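Local coordinates for RNA-binding protein RO60 (Deinococcus radiodurans, PDB 2NVO), which binds several small RNAs that accumulate during recovery from ultraviolet irradiation and contributes to the resistance of this bacterium to ultraviolet light, at residues A[263-266]-A[272-275]; A[276-281]-A[323-328]. One frame throughout, in Å; residues are numbered along the deposited sequence.

Contacts 1 and 2 lie in series along the chain, within the helical TROVE domain, and share helix 271-283. Its first half meets the end of helix 259-266 in contact 1; its second half meets the end of helix 315-326 in contact 2. The centres of the two contacts are about 12 Å apart, and L281, which lies in 276-281 but does not touch 323-328, packs back on contact 1: L281 CD1 lies 3.9 Å from L274 CD1, and L281 CD2 lies 4.0 Å from M266 CG. Both sit away from the calcium site formed by S372, S374 and E467 in the VWFA-like domain. Contact 1 and the start of 276-281 fall within a region inferred by similarity to bind RNA.

Contact 1: A[263-266]-A[272-275]; sequences RAAM and TWLL
The W273 indole lays its six-membered ring against the last turn of helix 259-266, overlapping A265 and the start of M266. The tightest approach is from A265 CB, 3.4 Å from W273 CZ2, and the same methyl is 3.7 Å from W273 CH2. The carbonyl of A265 covers one face of the indole near its rim, with A265 O standing 4.2 Å above the ring plane. M266 carries the contact on to the next ring atom: its CA is 3.8 Å from W273 CZ3 and its CG 3.9 Å from the same carbon, the two side chains crossing at about a right angle. W273 can span the gap because its CG is anti to the backbone N (chi1 -176°), which sends the indole from helix 271-283 toward the preceding helix. The methionine chain bends at its last torsion (chi3 63°), and its terminal methyl meets the neighbouring leucine, M266 CE to L274 CD1 at 4.2 Å. Beyond the two segments, L249 also touches W273, while R301 and L302 of helix 292-302 pack on L274. The contact thus joins two consecutive helices in the horseshoe of HEAT-like repeats that forms the TROVE domain; their nearest CA atoms, those of M266 and L274, are 6.9 Å apart. All four touching residues are buried, and the backbone carbonyls of A265, M266 and W273 are hydrogen-bonded to T268, R301 and N277. What joins the two helices directly is therefore apolar, relying on the fit of a flat ring to a helix end rather than on directional bonds.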
ATOM      1  N   ARG A 263      24.476  10.161   0.975  1.00 40.60           N
ATOM      2  CA  ARG A 263      24.524  11.615   1.020  1.00 41.29           C
ATOM      3  C   ARG A 263      23.887  12.178  -0.248  1.00 38.17           C
ATOM      4  O   ARG A 263      23.022  13.055  -0.199  1.00 41.44           O
ATOM      5  CB  ARG A 263      25.979  12.069   1.123  1.00 39.97           C
ATOM      6  CG  ARG A 263      26.172  13.487   1.615  1.00 38.39           C
ATOM      7  CD  ARG A 263      27.558  13.635   2.197  1.00 37.38           C
ATOM      8  NE  ARG A 263      27.664  13.060   3.537  1.00 32.99           N
ATOM      9  CZ  ARG A 263      28.797  12.590   4.050  1.00 35.21           C
ATOM     10  NH1 ARG A 263      29.897  12.609   3.318  1.00 39.63           N
ATOM     11  NH2 ARG A 263      28.833  12.079   5.277  1.00 33.73           N
ATOM     12  N   ALA A 264      24.306  11.639  -1.385  1.00 38.84           N
ATOM     13  CA  ALA A 264      23.833  12.113  -2.676  1.00 39.63           C
ATOM     14  C   ALA A 264      22.354  11.807  -2.870  1.00 38.65           C
ATOM     15  O   ALA A 264      21.620  12.596  -3.460  1.00 36.32           O
ATOM     16  CB  ALA A 264      24.664  11.502  -3.800  1.00 37.81           C
ATOM     17  N   ALA A 265      21.924  10.655  -2.363  1.00 38.47           N
ATOM     18  CA  ALA A 265      20.544  10.201  -2.533  1.00 42.40           C
ATOM     19  C   ALA A 265      19.541  11.051  -1.745  1.00 37.00           C
ATOM     20  O   ALA A 265      18.425  11.300  -2.197  1.00 36.56           O
ATOM     21  CB  ALA A 265      20.426   8.727  -2.141  1.00 37.71           C
ATOM     22  N   MET A 266      19.944  11.474  -0.555  1.00 39.42           N
ATOM     23  CA  MET A 266      19.130  12.348   0.280  1.00 36.12           C
ATOM     24  C   MET A 266      18.701  13.609  -0.457  1.00 42.33           C
ATOM     25  O   MET A 266      17.519  13.962  -0.490  1.00 37.11           O
ATOM     26  CB  MET A 266      19.943  12.791   1.478  1.00 39.91           C
ATOM     27  CG  MET A 266      19.811  11.932   2.684  1.00 37.70           C
ATOM     28  SD  MET A 266      20.074  12.998   4.093  1.00 38.73           S
ATOM     29  CE  MET A 266      18.696  14.124   3.897  1.00 40.62           C
ATOM     30  N   THR A 272       9.137  10.390   1.921  1.00 26.18           N
ATOM     31  CA  THR A 272       8.865   8.962   1.977  1.00 26.58           C
ATOM     32  C   THR A 272      10.163   8.165   1.915  1.00 26.60           C
ATOM     33  O   THR A 272      10.409   7.300   2.760  1.00 24.93           O
ATOM     34  CB  THR A 272       7.934   8.537   0.841  1.00 26.59           C
ATOM     35  OG1 THR A 272       6.802   9.418   0.806  1.00 29.42           O
ATOM     36  CG2 THR A 272       7.461   7.105   1.054  1.00 32.44           C
ATOM     37  N   TRP A 273      10.998   8.484   0.928  1.00 26.57           N
ATOM     38  CA  TRP A 273      12.318   7.876   0.786  1.00 27.73           C
ATOM     39  C   TRP A 273      13.105   8.030   2.071  1.00 26.10           C
ATOM     40  O   TRP A 273      13.695   7.070   2.586  1.00 24.22           O
ATOM     41  CB  TRP A 273      13.101   8.533  -0.364  1.00 29.37           C
ATOM     42  CG  TRP A 273      14.441   7.884  -0.622  1.00 28.65           C
ATOM     43  CD1 TRP A 273      14.703   6.875  -1.511  1.00 32.76           C
ATOM     44  CD2 TRP A 273      15.693   8.177   0.023  1.00 29.69           C
ATOM     45  NE1 TRP A 273      16.033   6.530  -1.461  1.00 33.86           N
ATOM     46  CE2 TRP A 273      16.662   7.314  -0.531  1.00 30.18           C
ATOM     47  CE3 TRP A 273      16.088   9.093   1.003  1.00 27.85           C
ATOM     48  CZ2 TRP A 273      17.997   7.332  -0.128  1.00 32.70           C
ATOM     49  CZ3 TRP A 273      17.414   9.109   1.402  1.00 30.80           C
ATOM     50  CH2 TRP A 273      18.353   8.233   0.838  1.00 34.35           C
ATOM     51  N   LEU A 274      13.124   9.261   2.578  1.00 23.54           N
ATOM     52  CA  LEU A 274      13.874   9.585   3.780  1.00 24.64           C
ATOM     53  C   LEU A 274      13.424   8.727   4.961  1.00 20.44           C
ATOM     54  O   LEU A 274      14.245   8.230   5.738  1.00 18.53           O
ATOM     55  CB  LEU A 274      13.722  11.073   4.111  1.00 23.57           C
ATOM     56  CG  LEU A 274      14.601  11.504   5.281  1.00 20.81           C
ATOM     57  CD1 LEU A 274      16.040  11.107   5.006  1.00 18.89           C
ATOM     58  CD2 LEU A 274      14.491  13.000   5.564  1.00 22.45           C
ATOM     59  N   LEU A 275      12.112   8.565   5.094  1.00 20.25           N
ATOM     60  CA  LEU A 275      11.560   7.781   6.197  1.00 22.74           C
ATOM     61  C   LEU A 275      12.064   6.337   6.188  1.00 19.62           C
ATOM     62  O   LEU A 275      12.471   5.807   7.226  1.00 21.16           O
ATOM     63  CB  LEU A 275      10.036   7.832   6.177  1.00 20.21           C
ATOM     64  CG  LEU A 275       9.496   9.169   6.673  1.00 18.49           C
ATOM     65  CD1 LEU A 275       8.003   9.305   6.375  1.00 18.24           C
ATOM     66  CD2 LEU A 275       9.781   9.309   8.143  1.00 17.40           C
TER

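Contact 2: A[276-281]-A[323-328]; sequences RNLGNL and LVYAQG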
ATOM      1  N   ARG A 276      12.073   5.708   5.020  1.00 22.66           N
ATOM      2  CA  ARG A 276      12.537   4.323   4.955  1.00 23.78           C
ATOM      3  C   ARG A 276      14.047   4.172   4.848  1.00 25.45           C
ATOM      4  O   ARG A 276      14.544   3.054   4.777  1.00 22.30           O
ATOM      5  CB  ARG A 276      11.835   3.542   3.841  1.00 29.25           C
ATOM      6  CG  ARG A 276      12.015   4.093   2.450  1.00 31.02           C
ATOM      7  CD  ARG A 276      11.558   3.070   1.404  1.00 35.50           C
ATOM      8  NE  ARG A 276      10.946   3.732   0.251  1.00 41.49           N
ATOM      9  CZ  ARG A 276      11.599   4.081  -0.855  1.00 39.03           C
ATOM     10  NH1 ARG A 276      12.897   3.815  -0.982  1.00 37.88           N
ATOM     11  NH2 ARG A 276      10.948   4.690  -1.843  1.00 43.95           N
ATOM     12  N   ASN A 277      14.785   5.284   4.869  1.00 24.68           N
ATOM     13  CA  ASN A 277      16.225   5.210   4.658  1.00 21.50           C
ATOM     14  C   ASN A 277      17.096   5.700   5.812  1.00 23.44           C
ATOM     15  O   ASN A 277      18.326   5.734   5.694  1.00 24.27           O
ATOM     16  CB  ASN A 277      16.613   5.877   3.330  1.00 26.25           C
ATOM     17  CG  ASN A 277      16.364   4.977   2.131  1.00 26.80           C
ATOM     18  OD1 ASN A 277      17.134   4.060   1.872  1.00 32.09           O
ATOM     19  ND2 ASN A 277      15.299   5.243   1.389  1.00 27.81           N
ATOM     20  N   LEU A 278      16.468   6.060   6.927  1.00 17.58           N
ATOM     21  CA  LEU A 278      17.201   6.502   8.102  1.00 18.96           C
ATOM     22  C   LEU A 278      18.262   5.483   8.568  1.00 22.47           C
ATOM     23  O   LEU A 278      19.389   5.848   8.924  1.00 19.43           O
ATOM     24  CB  LEU A 278      16.232   6.856   9.232  1.00 16.78           C
ATOM     25  CG  LEU A 278      15.238   7.968   8.856  1.00 18.42           C
ATOM     26  CD1 LEU A 278      14.183   8.123   9.931  1.00 17.82           C
ATOM     27  CD2 LEU A 278      15.977   9.304   8.638  1.00 13.72           C
ATOM     28  N   GLY A 279      17.904   4.204   8.578  1.00 25.77           N
ATOM     29  CA  GLY A 279      18.844   3.173   8.989  1.00 18.19           C
ATOM     30  C   GLY A 279      20.018   3.078   8.031  1.00 21.22           C
ATOM     31  O   GLY A 279      21.179   3.021   8.446  1.00 26.07           O
ATOM     32  N   ASN A 280      19.709   3.065   6.744  1.00 19.07           N
ATOM     33  CA  ASN A 280      20.723   3.078   5.699  1.00 27.78           C
ATOM     34  C   ASN A 280      21.706   4.250   5.804  1.00 30.38           C
ATOM     35  O   ASN A 280      22.816   4.180   5.276  1.00 30.31           O
ATOM     36  CB  ASN A 280      20.051   3.088   4.322  1.00 28.20           C
ATOM     37  CG  ASN A 280      19.574   1.706   3.890  1.00 34.79           C
ATOM     38  OD1 ASN A 280      20.027   0.692   4.419  1.00 33.50           O
ATOM     39  ND2 ASN A 280      18.665   1.663   2.922  1.00 33.09           N
ATOM     40  N   LEU A 281      21.287   5.321   6.482  1.00 25.37           N
ATOM     41  CA  LEU A 281      22.096   6.528   6.636  1.00 20.93           C
ATOM     42  C   LEU A 281      22.934   6.455   7.899  1.00 26.52           C
ATOM     43  O   LEU A 281      24.046   6.979   7.956  1.00 26.51           O
ATOM     44  CB  LEU A 281      21.180   7.757   6.681  1.00 26.94           C
ATOM     45  CG  LEU A 281      20.513   8.067   5.339  1.00 20.74           C
ATOM     46  CD1 LEU A 281      19.256   8.918   5.486  1.00 27.09           C
ATOM     47  CD2 LEU A 281      21.512   8.743   4.419  1.00 32.14           C
ATOM     48  N   LEU A 323      10.274   3.064  14.674  1.00  9.36           N
ATOM     49  CA  LEU A 323      10.563   1.745  15.242  1.00  8.66           C
ATOM     50  C   LEU A 323      11.677   1.078  14.446  1.00  7.63           C
ATOM     51  O   LEU A 323      12.599   0.551  15.021  1.00 12.07           O
ATOM     52  CB  LEU A 323       9.302   0.864  15.255  1.00  7.08           C
ATOM     53  CG  LEU A 323       8.163   1.365  16.160  1.00  6.34           C
ATOM     54  CD1 LEU A 323       6.829   0.628  15.912  1.00  7.85           C
ATOM     55  CD2 LEU A 323       8.550   1.290  17.618  1.00  9.22           C
ATOM     56  N   VAL A 324      11.578   1.101  13.123  1.00 11.70           N
ATOM     57  CA  VAL A 324      12.602   0.491  12.259  1.00 13.13           C
ATOM     58  C   VAL A 324      13.970   1.115  12.522  1.00 18.02           C
ATOM     59  O   VAL A 324      14.981   0.419  12.705  1.00 16.01           O
ATOM     60  CB  VAL A 324      12.260   0.654  10.769  1.00 12.99           C
ATOM     61  CG1 VAL A 324      13.464   0.258   9.894  1.00 16.44           C
ATOM     62  CG2 VAL A 324      11.051  -0.195  10.404  1.00 15.17           C
ATOM     63  N   TYR A 325      13.989   2.446  12.555  1.00 14.94           N
ATOM     64  CA  TYR A 325      15.222   3.184  12.765  1.00 13.42           C
ATOM     65  C   TYR A 325      15.814   2.962  14.148  1.00 16.17           C
ATOM     66  O   TYR A 325      17.022   2.818  14.293  1.00 16.73           O
ATOM     67  CB  TYR A 325      14.985   4.689  12.510  1.00 15.07           C
ATOM     68  CG  TYR A 325      16.187   5.558  12.793  1.00 15.96           C
ATOM     69  CD1 TYR A 325      17.364   5.402  12.071  1.00 19.95           C
ATOM     70  CD2 TYR A 325      16.145   6.536  13.783  1.00 17.13           C
ATOM     71  CE1 TYR A 325      18.480   6.202  12.341  1.00 20.54           C
ATOM     72  CE2 TYR A 325      17.239   7.327  14.058  1.00 18.97           C
ATOM     73  CZ  TYR A 325      18.401   7.159  13.333  1.00 18.95           C
ATOM     74  OH  TYR A 325      19.483   7.952  13.611  1.00 17.95           O
ATOM     75  N   ALA A 326      14.968   2.918  15.172  1.00 16.78           N
ATOM     76  CA  ALA A 326      15.467   2.851  16.537  1.00 16.34           C
ATOM     77  C   ALA A 326      16.127   1.512  16.850  1.00 19.10           C
ATOM     78  O   ALA A 326      16.826   1.387  17.854  1.00 22.71           O
ATOM     79  CB  ALA A 326      14.361   3.157  17.547  1.00 16.34           C
ATOM     80  N   GLN A 327      15.921   0.529  15.982  1.00 18.78           N
ATOM     81  CA  GLN A 327      16.500  -0.798  16.177  1.00 25.04           C
ATOM     82  C   GLN A 327      18.014  -0.765  16.005  1.00 29.27           C
ATOM     83  O   GLN A 327      18.745  -1.500  16.687  1.00 24.71           O
ATOM     84  CB  GLN A 327      15.902  -1.799  15.186  1.00 23.16           C
ATOM     85  CG  GLN A 327      14.543  -2.305  15.588  1.00 23.81           C
ATOM     86  CD  GLN A 327      14.609  -3.102  16.867  1.00 25.72           C
ATOM     87  OE1 GLN A 327      15.572  -3.830  17.098  1.00 29.69           O
ATOM     88  NE2 GLN A 327      13.598  -2.958  17.716  1.00 23.70           N
ATOM     89  N   GLY A 328      18.479   0.077  15.086  1.00 24.10           N
ATOM     90  CA  GLY A 328      19.904   0.216  14.839  1.00 29.12           C
ATOM     91  C   GLY A 328      20.466  -1.007  14.138  1.00 29.59           C
ATOM     92  O   GLY A 328      21.675  -1.218  14.095  1.00 31.61           O
TER
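Of the residues in 323-328, Y325 makes the contact, setting its ring against L278 and G279. It sits in the last turn of helix 315-326. With chi1 near 176°, the Y325 ring swings to the side opposite its own backbone N, and one long side of it meets the opposing helix. L278 CB approaches that ring obliquely, 3.4 Å from Y325 CD1. The backbone after it runs on along the same side: G279 N lies at the ring edge, near its plane and 3.7 Å from Y325 CD1, and L278 O is 3.6 Å from Y325 CE1. The main chains come near each other here, G279 CA lying 5.2 Å from Y325 CA. This part of helix 271-283 is kinked, the N atoms of G279 and N280 lacking bonds to the preceding turn. Across the kink, N280 ND2 donates to N277 OD1 at 3.0 Å and nearly straight (164°), the donor tilted 24° from the carbonyl plane. Past A326 and Q327 the chain turns at G328, which has positive phi and whose N bonds to Y325 O at 3.2 Å. The phenol of Y325 is held by a hydrogen bond between its OH and V340 N, and the W337 ring meets that of Y325 with nearly parallel planes. This is helix-to-helix packing within the helical TROVE domain, away from the metal site of the VWFA-like domain. V343 and V344 of helix 341-354 touch Y325, and L347 touches L278, so the contact lies where helices 271-283 and 315-326 both pack on helix 341-354.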